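PDB 5DLL: aminopeptidase N from Francisella tularensis subsp. tularensis, which is a zinc-dependent M1-family aminopeptidase that releases N-terminal amino acids, preferably alanine, from peptides, probably serving the breakdown of intracellular peptides. Local coordinates for residues Ala653-Cys658 with Thr694-Gln699; Lys662-Ser667 with Ala672-Lys677; Ser688-Gly693 with Leu718-Lys723. One frame throughout, in Å; residues are numbered along the deposited sequence.

Contact 1: residues Ala653-Cys658 with Thr694-Gln699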
ATOM      1  N   ALA A 653      26.632 -10.095 -22.596  1.00 47.41           N
ATOM      2  CA  ALA A 653      27.765 -10.052 -21.665  1.00 50.38           C
ATOM      3  C   ALA A 653      27.297  -9.870 -20.223  1.00 48.69           C
ATOM      4  O   ALA A 653      27.653 -10.652 -19.332  1.00 48.08           O
ATOM      5  CB  ALA A 653      28.721  -8.930 -22.052  1.00 50.43           C
ATOM      6  N   VAL A 654      26.484  -8.841 -20.010  1.00 46.84           N
ATOM      7  CA  VAL A 654      25.956  -8.541 -18.685  1.00 43.38           C
ATOM      8  C   VAL A 654      25.021  -9.650 -18.193  1.00 41.49           C
ATOM      9  O   VAL A 654      24.960  -9.917 -16.997  1.00 43.47           O
ATOM     10  CB  VAL A 654      25.242  -7.173 -18.650  1.00 42.51           C
ATOM     11  CG1 VAL A 654      24.639  -6.914 -17.277  1.00 44.43           C
ATOM     12  CG2 VAL A 654      26.214  -6.054 -19.004  1.00 43.67           C
ATOM     13  N   TYR A 655      24.305 -10.307 -19.101  1.00 45.77           N
ATOM     14  CA  TYR A 655      23.484 -11.450 -18.705  1.00 46.59           C
ATOM     15  C   TYR A 655      24.376 -12.500 -18.066  1.00 44.45           C
ATOM     16  O   TYR A 655      24.153 -12.892 -16.927  1.00 40.16           O
ATOM     17  CB  TYR A 655      22.726 -12.063 -19.893  1.00 49.77           C
ATOM     18  CG  TYR A 655      21.949 -13.319 -19.527  1.00 48.81           C
ATOM     19  CD1 TYR A 655      20.657 -13.238 -19.011  1.00 49.30           C
ATOM     20  CD2 TYR A 655      22.513 -14.587 -19.680  1.00 52.93           C
ATOM     21  CE1 TYR A 655      19.948 -14.381 -18.663  1.00 49.61           C
ATOM     22  CE2 TYR A 655      21.812 -15.736 -19.335  1.00 52.67           C
ATOM     23  CZ  TYR A 655      20.530 -15.629 -18.827  1.00 51.46           C
ATOM     24  OH  TYR A 655      19.827 -16.763 -18.486  1.00 52.28           O
ATOM     25  N   GLN A 656      25.398 -12.938 -18.799  1.00 49.89           N
ATOM     26  CA  GLN A 656      26.247 -14.036 -18.330  1.00 51.54           C
ATOM     27  C   GLN A 656      27.144 -13.629 -17.156  1.00 49.86           C
ATOM     28  O   GLN A 656      27.640 -14.498 -16.436  1.00 53.89           O
ATOM     29  CB  GLN A 656      27.060 -14.670 -19.481  1.00 48.04           C
ATOM     30  CG  GLN A 656      26.332 -15.806 -20.220  1.00 45.30           C
ATOM     31  CD  GLN A 656      26.041 -17.033 -19.348  1.00 40.47           C
ATOM     32  OE1 GLN A 656      26.815 -17.381 -18.462  1.00 47.08           O
ATOM     33  NE2 GLN A 656      24.928 -17.698 -19.607  1.00 36.74           N
ATOM     34  N   GLN A 657      27.330 -12.328 -16.939  1.00 46.97           N
ATOM     35  CA  GLN A 657      28.033 -11.858 -15.739  1.00 48.89           C
ATOM     36  C   GLN A 657      27.093 -11.724 -14.528  1.00 47.80           C
ATOM     37  O   GLN A 657      27.552 -11.698 -13.385  1.00 52.48           O
ATOM     38  CB  GLN A 657      28.811 -10.564 -16.024  1.00 54.04           C
ATOM     39  CG  GLN A 657      28.145  -9.262 -15.617  1.00 56.92           C
ATOM     40  CD  GLN A 657      28.927  -8.040 -16.080  1.00 66.08           C
ATOM     41  OE1 GLN A 657      29.780  -8.123 -16.972  1.00 52.99           O
ATOM     42  NE2 GLN A 657      28.636  -6.894 -15.473  1.00 71.64           N
ATOM     43  N   CYS A 658      25.788 -11.634 -14.782  1.00 46.68           N
ATOM     44  CA  CYS A 658      24.773 -11.709 -13.723  1.00 43.98           C
ATOM     45  C   CYS A 658      24.308 -13.146 -13.471  1.00 45.51           C
ATOM     46  O   CYS A 658      23.819 -13.455 -12.385  1.00 45.99           O
ATOM     47  CB  CYS A 658      23.564 -10.846 -14.079  1.00 41.16           C
ATOM     48  SG  CYS A 658      23.906  -9.074 -14.205  1.00 48.87           S
ATOM     49  N   THR A 694      16.556 -17.071 -26.854  1.00 55.88           N
ATOM     50  CA  THR A 694      15.736 -18.269 -26.642  1.00 52.50           C
ATOM     51  C   THR A 694      16.517 -19.406 -25.997  1.00 52.17           C
ATOM     52  O   THR A 694      15.995 -20.108 -25.131  1.00 52.97           O
ATOM     53  CB  THR A 694      15.124 -18.773 -27.964  1.00 48.74           C
ATOM     54  OG1 THR A 694      14.437 -17.697 -28.605  1.00 50.63           O
ATOM     55  CG2 THR A 694      14.143 -19.911 -27.716  1.00 46.88           C
ATOM     56  N   ASP A 695      17.763 -19.585 -26.421  1.00 55.43           N
ATOM     57  CA  ASP A 695      18.594 -20.661 -25.891  1.00 63.62           C
ATOM     58  C   ASP A 695      18.918 -20.410 -24.424  1.00 56.65           C
ATOM     59  O   ASP A 695      18.890 -21.336 -23.615  1.00 51.04           O
ATOM     60  CB  ASP A 695      19.877 -20.809 -26.713  1.00 68.76           C
ATOM     61  CG  ASP A 695      19.602 -21.165 -28.167  1.00 76.41           C
ATOM     62  OD1 ASP A 695      18.460 -21.574 -28.480  1.00 69.75           O
ATOM     63  OD2 ASP A 695      20.525 -21.024 -28.999  1.00 80.82           O
ATOM     64  N   LEU A 696      19.205 -19.152 -24.093  1.00 55.20           N
ATOM     65  CA  LEU A 696      19.503 -18.752 -22.713  1.00 57.68           C
ATOM     66  C   LEU A 696      18.272 -18.831 -21.813  1.00 54.32           C
ATOM     67  O   LEU A 696      18.376 -19.223 -20.648  1.00 52.15           O
ATOM     68  CB  LEU A 696      20.083 -17.329 -22.666  1.00 58.52           C
ATOM     69  CG  LEU A 696      21.502 -17.132 -23.216  1.00 57.87           C
ATOM     70  CD1 LEU A 696      21.869 -15.654 -23.227  1.00 58.80           C
ATOM     71  CD2 LEU A 696      22.520 -17.933 -22.417  1.00 53.76           C
ATOM     72  N   ALA A 697      17.116 -18.447 -22.354  1.00 55.98           N
ATOM     73  CA  ALA A 697      15.851 -18.516 -21.618  1.00 50.33           C
ATOM     74  C   ALA A 697      15.438 -19.962 -21.365  1.00 49.38           C
ATOM     75  O   ALA A 697      14.964 -20.301 -20.280  1.00 42.51           O
ATOM     76  CB  ALA A 697      14.762 -17.786 -22.380  1.00 49.28           C
ATOM     77  N   GLN A 698      15.629 -20.806 -22.378  1.00 57.44           N
ATOM     78  CA  GLN A 698      15.276 -22.220 -22.300  1.00 64.18           C
ATOM     79  C   GLN A 698      16.106 -22.961 -21.245  1.00 69.11           C
ATOM     80  O   GLN A 698      15.581 -23.828 -20.542  1.00 68.82           O
ATOM     81  CB  GLN A 698      15.439 -22.882 -23.676  1.00 65.71           C
ATOM     82  CG  GLN A 698      15.005 -24.341 -23.741  1.00 70.28           C
ATOM     83  CD  GLN A 698      13.534 -24.530 -23.423  1.00 71.30           C
ATOM     84  OE1 GLN A 698      12.667 -23.948 -24.075  1.00 64.32           O
ATOM     85  NE2 GLN A 698      13.247 -25.351 -22.418  1.00 71.96           N
ATOM     86  N   GLN A 699      17.390 -22.624 -21.138  1.00 61.61           N
ATOM     87  CA  GLN A 699      18.258 -23.244 -20.137  1.00 65.81           C
ATOM     88  C   GLN A 699      17.903 -22.757 -18.737  1.00 65.82           C
ATOM     89  O   GLN A 699      17.769 -23.563 -17.815  1.00 68.71           O
ATOM     90  CB  GLN A 699      19.738 -22.974 -20.435  1.00 70.18           C
ATOM     91  CG  GLN A 699      20.272 -23.700 -21.664  1.00 85.19           C
ATOM     92  CD  GLN A 699      20.153 -25.214 -21.562  1.00 90.06           C
ATOM     93  OE1 GLN A 699      20.702 -25.834 -20.647  1.00 82.75           O
ATOM     94  NE2 GLN A 699      19.435 -25.816 -22.507  1.00 77.44           N
TER
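Tyr655 and Leu696 meet through apolar surfaces, and their pairing makes up most of this small interface, which buries 140 Å² in all. The two side chains reach past one another in opposite directions. Tyr655 turns its CD2/CE2 side to the leucine, so that its CD2 lies 3.8 Å from CD1 of Leu696, while its CE2 sits 3.9 Å from CD2 of Leu696. The methyl CD1 meets the ring obliquely. With CG anti to the backbone N of Tyr655 (chi1 176°), the ring leaves helix 648-658 in the direction of helix 691-703, and its phenol end arrives beside the leucine backbone.

Tyr655 and Leu696 are also the residues whose CA atoms come nearest across the two segments, 9.2 Å apart, a spacing filled mainly by the two side chains. The contact belongs to the C-terminal helical domain of the M1 aminopeptidases, an ARM-like array of helices. Here it joins two helices that are not consecutive in the chain, since helix 668-685 comes between them in sequence. That helix packs against both partners, taking Val654 on Leu676 and Cys680, and Ala697 on Met685.

Polar groups contribute proximity without a bond, as no hydrogen bond crosses between the segments. Tyr655 OH lies 3.6 Å from Leu696 O. On the more exposed flank, the chain of Gln656 bends at chi2 (-64°) and brings its amide back toward the neighbouring helix, where NE2 of Gln656 rests 3.7 Å from the CD2 methyl of Leu696.

Contact 2: residues Lys662-Ser667 with Ala672-Lys677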
ATOM      1  N   LYS A 662      25.786 -19.225  -7.716  1.00 51.59           N
ATOM      2  CA  LYS A 662      25.646 -19.257  -6.262  1.00 54.83           C
ATOM      3  C   LYS A 662      24.316 -19.881  -5.862  1.00 62.33           C
ATOM      4  O   LYS A 662      23.347 -19.826  -6.621  1.00 58.83           O
ATOM      5  CB  LYS A 662      25.728 -17.845  -5.665  1.00 54.40           C
ATOM      6  CG  LYS A 662      27.116 -17.225  -5.703  1.00 64.95           C
ATOM      7  CD  LYS A 662      27.103 -15.776  -5.238  1.00 67.84           C
ATOM      8  CE  LYS A 662      28.515 -15.240  -5.069  1.00 83.65           C
ATOM      9  NZ  LYS A 662      28.545 -13.873  -4.476  1.00 91.36           N
ATOM     10  N   PRO A 663      24.258 -20.465  -4.655  1.00 74.14           N
ATOM     11  CA  PRO A 663      22.986 -20.938  -4.112  1.00 74.59           C
ATOM     12  C   PRO A 663      22.029 -19.769  -3.854  1.00 69.54           C
ATOM     13  O   PRO A 663      22.485 -18.663  -3.554  1.00 59.36           O
ATOM     14  CB  PRO A 663      23.395 -21.605  -2.794  1.00 80.60           C
ATOM     15  CG  PRO A 663      24.670 -20.935  -2.412  1.00 79.94           C
ATOM     16  CD  PRO A 663      25.370 -20.672  -3.707  1.00 77.16           C
ATOM     17  N   TYR A 664      20.722 -20.021  -3.971  1.00 61.40           N
ATOM     18  CA  TYR A 664      19.701 -18.979  -3.809  1.00 49.70           C
ATOM     19  C   TYR A 664      19.768 -18.322  -2.428  1.00 46.23           C
ATOM     20  O   TYR A 664      20.000 -18.986  -1.412  1.00 42.45           O
ATOM     21  CB  TYR A 664      18.294 -19.544  -4.062  1.00 49.22           C
ATOM     22  CG  TYR A 664      17.184 -18.513  -3.976  1.00 48.28           C
ATOM     23  CD1 TYR A 664      17.015 -17.557  -4.976  1.00 49.33           C
ATOM     24  CD2 TYR A 664      16.303 -18.491  -2.893  1.00 51.66           C
ATOM     25  CE1 TYR A 664      16.002 -16.612  -4.900  1.00 51.14           C
ATOM     26  CE2 TYR A 664      15.288 -17.549  -2.808  1.00 49.11           C
ATOM     27  CZ  TYR A 664      15.140 -16.612  -3.814  1.00 54.67           C
ATOM     28  OH  TYR A 664      14.135 -15.669  -3.743  1.00 51.85           O
ATOM     29  N   SER A 665      19.559 -17.010  -2.419  1.00 42.34           N
ATOM     30  CA  SER A 665      19.686 -16.196  -1.221  1.00 42.06           C
ATOM     31  C   SER A 665      18.901 -14.911  -1.415  1.00 43.34           C
ATOM     32  O   SER A 665      18.669 -14.488  -2.550  1.00 41.97           O
ATOM     33  CB  SER A 665      21.163 -15.878  -0.964  1.00 46.36           C
ATOM     34  OG  SER A 665      21.328 -14.708  -0.175  1.00 45.88           O
ATOM     35  N   LEU A 666      18.512 -14.290  -0.304  1.00 46.47           N
ATOM     36  CA  LEU A 666      17.754 -13.040  -0.334  1.00 49.97           C
ATOM     37  C   LEU A 666      18.609 -11.817   0.023  1.00 51.66           C
ATOM     38  O   LEU A 666      18.098 -10.838   0.574  1.00 56.53           O
ATOM     39  CB  LEU A 666      16.555 -13.133   0.611  1.00 51.88           C
ATOM     40  CG  LEU A 666      15.497 -14.172   0.239  1.00 51.11           C
ATOM     41  CD1 LEU A 666      14.594 -14.444   1.435  1.00 50.23           C
ATOM     42  CD2 LEU A 666      14.694 -13.720  -0.977  1.00 49.60           C
ATOM     43  N   SER A 667      19.902 -11.869  -0.294  1.00 46.81           N
ATOM     44  CA  SER A 667      20.768 -10.703  -0.155  1.00 47.64           C
ATOM     45  C   SER A 667      20.424  -9.713  -1.259  1.00 49.18           C
ATOM     46  O   SER A 667      20.112 -10.118  -2.382  1.00 48.93           O
ATOM     47  CB  SER A 667      22.239 -11.107  -0.255  1.00 47.95           C
ATOM     48  OG  SER A 667      22.504 -11.760  -1.485  1.00 46.63           O
ATOM     49  N   ALA A 672      19.244  -8.039  -6.836  1.00 51.76           N
ATOM     50  CA  ALA A 672      19.490  -7.029  -7.876  1.00 50.29           C
ATOM     51  C   ALA A 672      20.119  -7.628  -9.130  1.00 50.91           C
ATOM     52  O   ALA A 672      19.852  -7.172 -10.245  1.00 48.72           O
ATOM     53  CB  ALA A 672      20.380  -5.922  -7.331  1.00 50.57           C
ATOM     54  N   LYS A 673      20.964  -8.638  -8.925  1.00 56.53           N
ATOM     55  CA  LYS A 673      21.609  -9.388 -10.011  1.00 53.75           C
ATOM     56  C   LYS A 673      20.533 -10.052 -10.871  1.00 49.52           C
ATOM     57  O   LYS A 673      20.534  -9.915 -12.098  1.00 44.26           O
ATOM     58  CB  LYS A 673      22.554 -10.457  -9.426  1.00 55.90           C
ATOM     59  CG  LYS A 673      23.928 -10.582 -10.074  1.00 57.90           C
ATOM     60  CD  LYS A 673      24.935 -11.150  -9.071  1.00 63.97           C
ATOM     61  CE  LYS A 673      26.123 -11.858  -9.718  1.00 75.07           C
ATOM     62  NZ  LYS A 673      27.207 -10.957 -10.205  1.00 70.88           N
ATOM     63  N   ARG A 674      19.603 -10.738 -10.203  1.00 47.17           N
ATOM     64  CA  ARG A 674      18.543 -11.508 -10.864  1.00 41.59           C
ATOM     65  C   ARG A 674      17.594 -10.682 -11.723  1.00 44.26           C
ATOM     66  O   ARG A 674      17.030 -11.194 -12.693  1.00 42.12           O
ATOM     67  CB  ARG A 674      17.712 -12.284  -9.834  1.00 42.94           C
ATOM     68  CG  ARG A 674      18.263 -13.655  -9.482  1.00 44.67           C
ATOM     69  CD  ARG A 674      17.273 -14.442  -8.638  1.00 47.70           C
ATOM     70  NE  ARG A 674      17.137 -13.875  -7.297  1.00 54.90           N
ATOM     71  CZ  ARG A 674      17.932 -14.153  -6.263  1.00 55.79           C
ATOM     72  NH1 ARG A 674      18.944 -15.005  -6.387  1.00 67.29           N
ATOM     73  NH2 ARG A 674      17.710 -13.574  -5.086  1.00 53.85           N
ATOM     74  N   LYS A 675      17.390  -9.420 -11.371  1.00 47.98           N
ATOM     75  CA  LYS A 675      16.475  -8.595 -12.155  1.00 54.04           C
ATOM     76  C   LYS A 675      17.170  -7.892 -13.315  1.00 47.37           C
ATOM     77  O   LYS A 675      16.581  -7.770 -14.387  1.00 52.80           O
ATOM     78  CB  LYS A 675      15.668  -7.626 -11.288  1.00 58.04           C
ATOM     79  CG  LYS A 675      16.456  -6.661 -10.426  1.00 67.27           C
ATOM     80  CD  LYS A 675      15.507  -5.798  -9.604  1.00 78.42           C
ATOM     81  CE  LYS A 675      14.733  -6.610  -8.571  1.00 79.35           C
ATOM     82  NZ  LYS A 675      13.923  -5.754  -7.664  1.00 78.95           N
ATOM     83  N   LEU A 676      18.415  -7.457 -13.127  1.00 45.11           N
ATOM     84  CA  LEU A 676      19.203  -6.963 -14.261  1.00 43.50           C
ATOM     85  C   LEU A 676      19.415  -8.092 -15.268  1.00 44.79           C
ATOM     86  O   LEU A 676      19.352  -7.872 -16.480  1.00 45.77           O
ATOM     87  CB  LEU A 676      20.558  -6.405 -13.824  1.00 43.97           C
ATOM     88  CG  LEU A 676      21.385  -5.813 -14.977  1.00 42.69           C
ATOM     89  CD1 LEU A 676      20.670  -4.617 -15.586  1.00 47.17           C
ATOM     90  CD2 LEU A 676      22.787  -5.421 -14.542  1.00 43.33           C
ATOM     91  N   LYS A 677      19.674  -9.293 -14.754  1.00 40.87           N
ATOM     92  CA  LYS A 677      19.731 -10.493 -15.583  1.00 37.97           C
ATOM     93  C   LYS A 677      18.458 -10.642 -16.423  1.00 38.47           C
ATOM     94  O   LYS A 677      18.529 -10.944 -17.613  1.00 41.13           O
ATOM     95  CB  LYS A 677      19.939 -11.733 -14.710  1.00 38.58           C
ATOM     96  CG  LYS A 677      19.797 -13.044 -15.467  1.00 45.25           C
ATOM     97  CD  LYS A 677      20.285 -14.238 -14.668  1.00 49.59           C
ATOM     98  CE  LYS A 677      19.482 -14.436 -13.397  1.00 52.65           C
ATOM     99  NZ  LYS A 677      19.640 -15.824 -12.885  1.00 59.31           N
TER
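The loop that leads into helix 668-685 of the ARM-like C-terminal domain runs alongside the start of that helix, and the Arg674 side chain spans the distance between them. The loop contains an ST turn, in which Ser667 N donates to Ser665 OG over 3.2 Å, and Ser667 occupies the N-cap position of the helix, its OG accepting a weak capping bond from Gln670 N.

Arg674 reaches from the helix to the loop, its chain bent at chi3 (-69°). Its NH2 donates to Ser665 O at 2.9 Å. The donor approaches nearly head-on to the carbonyl, with a C=O...N angle of 171°, and the oxygen sits at the guanidinium edge, tilted modestly out of its plane.

Tyr664 covers one face of the same guanidinium. The two side chains cross at about a right angle, with CE1 of Tyr664 placed over the centre of the group, 3.4 Å from CZ of Arg674. Because ring and guanidinium planes are inclined by 45°, this is an oblique approach and not a parallel stack.

Both polar ends converge on Asp297 at the start of helix 297-312, the helix that carries the zinc ligand His309: Arg674 NE forms a salt bridge to OD2 of Asp297, and Tyr664 OH a hydrogen bond to its OD1. Together with the NH2 bond to Ser665 O, the salt bridge restrains the guanidinium, and the carboxylate would probably offset its buried charge. At the other terminal nitrogen, NH1 of Arg674 lies 3.5 Å from CD1 of Tyr664.

Contact 3: residues Ser688-Gly693 with Leu718-Lys723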
ATOM      1  N   SER A 688      15.995  -8.865 -33.343  1.00 51.80           N
ATOM      2  CA  SER A 688      15.532  -9.385 -34.634  1.00 53.22           C
ATOM      3  C   SER A 688      15.808 -10.882 -34.802  1.00 52.50           C
ATOM      4  O   SER A 688      15.067 -11.566 -35.502  1.00 53.26           O
ATOM      5  CB  SER A 688      16.169  -8.611 -35.790  1.00 54.74           C
ATOM      6  OG  SER A 688      15.731  -7.266 -35.804  1.00 49.67           O
ATOM      7  N   ASP A 689      16.875 -11.378 -34.178  1.00 53.17           N
ATOM      8  CA  ASP A 689      17.112 -12.820 -34.076  1.00 55.94           C
ATOM      9  C   ASP A 689      16.991 -13.280 -32.616  1.00 53.68           C
ATOM     10  O   ASP A 689      17.764 -12.866 -31.751  1.00 55.19           O
ATOM     11  CB  ASP A 689      18.489 -13.189 -34.638  1.00 58.61           C
ATOM     12  CG  ASP A 689      18.623 -14.679 -34.949  1.00 63.10           C
ATOM     13  OD1 ASP A 689      17.713 -15.465 -34.604  1.00 62.23           O
ATOM     14  OD2 ASP A 689      19.646 -15.069 -35.550  1.00 65.00           O
ATOM     15  N   GLN A 690      16.012 -14.141 -32.354  1.00 57.03           N
ATOM     16  CA  GLN A 690      15.774 -14.663 -31.008  1.00 60.27           C
ATOM     17  C   GLN A 690      16.584 -15.926 -30.711  1.00 60.99           C
ATOM     18  O   GLN A 690      16.536 -16.442 -29.594  1.00 66.51           O
ATOM     19  CB  GLN A 690      14.286 -14.952 -30.814  1.00 58.23           C
ATOM     20  CG  GLN A 690      13.407 -13.719 -30.928  1.00 57.99           C
ATOM     21  CD  GLN A 690      11.949 -14.022 -30.657  1.00 62.46           C
ATOM     22  OE1 GLN A 690      11.435 -15.070 -31.052  1.00 78.72           O
ATOM     23  NE2 GLN A 690      11.271 -13.104 -29.979  1.00 61.92           N
ATOM     24  N   LYS A 691      17.306 -16.426 -31.715  1.00 64.49           N
ATOM     25  CA  LYS A 691      18.202 -17.571 -31.556  1.00 68.85           C
ATOM     26  C   LYS A 691      18.942 -17.537 -30.214  1.00 68.69           C
ATOM     27  O   LYS A 691      18.787 -18.443 -29.395  1.00 66.86           O
ATOM     28  CB  LYS A 691      19.187 -17.611 -32.739  1.00 81.66           C
ATOM     29  CG  LYS A 691      20.467 -18.418 -32.547  1.00 87.97           C
ATOM     30  CD  LYS A 691      20.221 -19.901 -32.324  1.00 85.84           C
ATOM     31  CE  LYS A 691      21.546 -20.642 -32.218  1.00 84.00           C
ATOM     32  NZ  LYS A 691      21.376 -22.114 -32.095  1.00 83.64           N
ATOM     33  N   VAL A 692      19.725 -16.482 -29.985  1.00 67.46           N
ATOM     34  CA  VAL A 692      20.581 -16.404 -28.791  1.00 74.23           C
ATOM     35  C   VAL A 692      19.799 -16.287 -27.473  1.00 69.58           C
ATOM     36  O   VAL A 692      20.109 -16.984 -26.506  1.00 66.22           O
ATOM     37  CB  VAL A 692      21.635 -15.270 -28.905  1.00 79.16           C
ATOM     38  CG1 VAL A 692      20.997 -13.888 -28.846  1.00 91.77           C
ATOM     39  CG2 VAL A 692      22.695 -15.413 -27.821  1.00 85.66           C
ATOM     40  N   GLY A 693      18.786 -15.422 -27.442  1.00 66.45           N
ATOM     41  CA  GLY A 693      17.984 -15.212 -26.240  1.00 54.82           C
ATOM     42  C   GLY A 693      17.175 -16.439 -25.857  1.00 58.23           C
ATOM     43  O   GLY A 693      17.116 -16.808 -24.681  1.00 60.50           O
ATOM     44  N   LEU A 718       7.782 -16.925 -23.515  1.00 48.23           N
ATOM     45  CA  LEU A 718       6.493 -16.556 -24.127  1.00 52.57           C
ATOM     46  C   LEU A 718       6.597 -15.439 -25.176  1.00 53.03           C
ATOM     47  O   LEU A 718       5.651 -15.226 -25.942  1.00 52.66           O
ATOM     48  CB  LEU A 718       5.478 -16.131 -23.059  1.00 53.09           C
ATOM     49  CG  LEU A 718       5.013 -17.173 -22.041  1.00 54.42           C
ATOM     50  CD1 LEU A 718       4.136 -16.501 -20.992  1.00 55.20           C
ATOM     51  CD2 LEU A 718       4.273 -18.316 -22.719  1.00 58.75           C
ATOM     52  N   LYS A 719       7.721 -14.721 -25.196  1.00 48.00           N
ATOM     53  CA  LYS A 719       7.990 -13.719 -26.239  1.00 50.49           C
ATOM     54  C   LYS A 719       8.507 -14.360 -27.531  1.00 50.49           C
ATOM     55  O   LYS A 719       8.633 -13.681 -28.553  1.00 51.39           O
ATOM     56  CB  LYS A 719       8.994 -12.668 -25.750  1.00 52.84           C
ATOM     57  CG  LYS A 719       8.480 -11.787 -24.619  1.00 57.09           C
ATOM     58  CD  LYS A 719       9.390 -10.590 -24.393  1.00 69.73           C
ATOM     59  CE  LYS A 719       8.806  -9.628 -23.371  1.00 83.32           C
ATOM     60  NZ  LYS A 719       9.527  -8.327 -23.362  1.00 90.59           N
ATOM     61  N   SER A 720       8.812 -15.658 -27.473  1.00 50.43           N
ATOM     62  CA  SER A 720       9.249 -16.424 -28.639  1.00 50.85           C
ATOM     63  C   SER A 720       8.217 -16.351 -29.747  1.00 52.82           C
ATOM     64  O   SER A 720       7.019 -16.448 -29.483  1.00 53.28           O
ATOM     65  CB  SER A 720       9.471 -17.890 -28.248  1.00 52.77           C
ATOM     66  OG  SER A 720       9.864 -18.674 -29.361  1.00 56.30           O
ATOM     67  N   ASN A 721       8.685 -16.179 -30.980  1.00 56.22           N
ATOM     68  CA  ASN A 721       7.800 -16.130 -32.147  1.00 62.67           C
ATOM     69  C   ASN A 721       7.474 -17.511 -32.712  1.00 65.63           C
ATOM     70  O   ASN A 721       6.654 -17.628 -33.623  1.00 65.99           O
ATOM     71  CB  ASN A 721       8.407 -15.251 -33.241  1.00 62.77           C
ATOM     72  CG  ASN A 721       8.609 -13.817 -32.789  1.00 62.73           C
ATOM     73  OD1 ASN A 721       7.821 -13.277 -32.011  1.00 62.84           O
ATOM     74  ND2 ASN A 721       9.669 -13.193 -33.274  1.00 64.86           N
ATOM     75  N   ASP A 722       8.117 -18.549 -32.179  1.00 67.71           N
ATOM     76  CA  ASP A 722       7.806 -19.922 -32.559  1.00 75.99           C
ATOM     77  C   ASP A 722       6.662 -20.433 -31.692  1.00 74.90           C
ATOM     78  O   ASP A 722       6.702 -20.316 -30.470  1.00 77.68           O
ATOM     79  CB  ASP A 722       9.036 -20.817 -32.399  1.00 82.20           C
ATOM     80  CG  ASP A 722       8.896 -22.146 -33.124  1.00 91.37           C
ATOM     81  OD1 ASP A 722       8.211 -22.199 -34.168  1.00 99.36           O
ATOM     82  OD2 ASP A 722       9.487 -23.142 -32.652  1.00 91.96           O
ATOM     83  N   LYS A 723       5.646 -20.994 -32.337  1.00 79.87           N
ATOM     84  CA  LYS A 723       4.454 -21.497 -31.653  1.00 80.04           C
ATOM     85  C   LYS A 723       4.780 -22.681 -30.739  1.00 77.81           C
ATOM     86  O   LYS A 723       4.258 -22.771 -29.628  1.00 70.47           O
ATOM     87  CB  LYS A 723       3.407 -21.903 -32.696  1.00 94.23           C
ATOM     88  CG  LYS A 723       2.041 -22.275 -32.143  1.00101.75           C
ATOM     89  CD  LYS A 723       1.044 -22.458 -33.277  1.00111.81           C
ATOM     90  CE  LYS A 723      -0.249 -23.098 -32.798  1.00116.98           C
ATOM     91  NZ  LYS A 723      -0.897 -22.313 -31.714  1.00117.30           N
TER
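Gln690 presses its side-chain amide against the backbone of Lys719 and Asn721, gripping both ends of a short peptide run. Its OE1 accepts from Asn721 N at 3.0 Å, the donor lying in the carbonyl plane and on a lone pair. Its NE2 donates to Lys719 O at 3.1 Å, here meeting the oxygen from above the plane of that carbonyl (47° out of it). Two bonds of opposite sense hold the amide in place and define which end is oxygen and which nitrogen.

The Asn721 side chain crosses at about a right angle, with the two amide planes only 19° from parallel. ND2 of Asn721 comes within 3.6 Å of CD of Gln690; the angle toward OE1 is too poor for a hydrogen bond.

In the ARM-like helical domain, this joins the start of helix 691-703 to the connection between helix 707-717 and helix 723-736. Gln690 extends straight toward that connection beyond CG (chi2 -177°), and its NE2 also donates to Met685 O, its strongest polar partner, at the end of helix 668-685.

Further out, Asp689 accepts from Lys691 N through OD1 over 3.1 Å, a capping bond that fixes the turn carrying Gln690, whose own O takes Thr694 OG1. On the other segment, Ser720 OG receives a weak bond from Asp722 N, and Ser720 O is held by Arg726 NE.

All three contacts lie in the C-terminal helical domain. Contacts 1 and 2 have centres about 14 Å apart and touch directly through helices 648-658 and 668-685: Tyr655 CD1 packs 3.4 Å from Lys677 O, and Gln657 O probably accepts a hydrogen bond from Lys673 NZ. Along the chain, contact 2 is nested within the loop that contact 1 closes. Contacts 1 and 3, about 13 Å between centres, share helix 691-703, but their segments merely adjoin in sequence. Contacts 2 and 3 do not touch, their nearest atoms being about 9 Å apart. None reaches the zinc site; contact 2 abuts, through Asp297, the helix bearing His309.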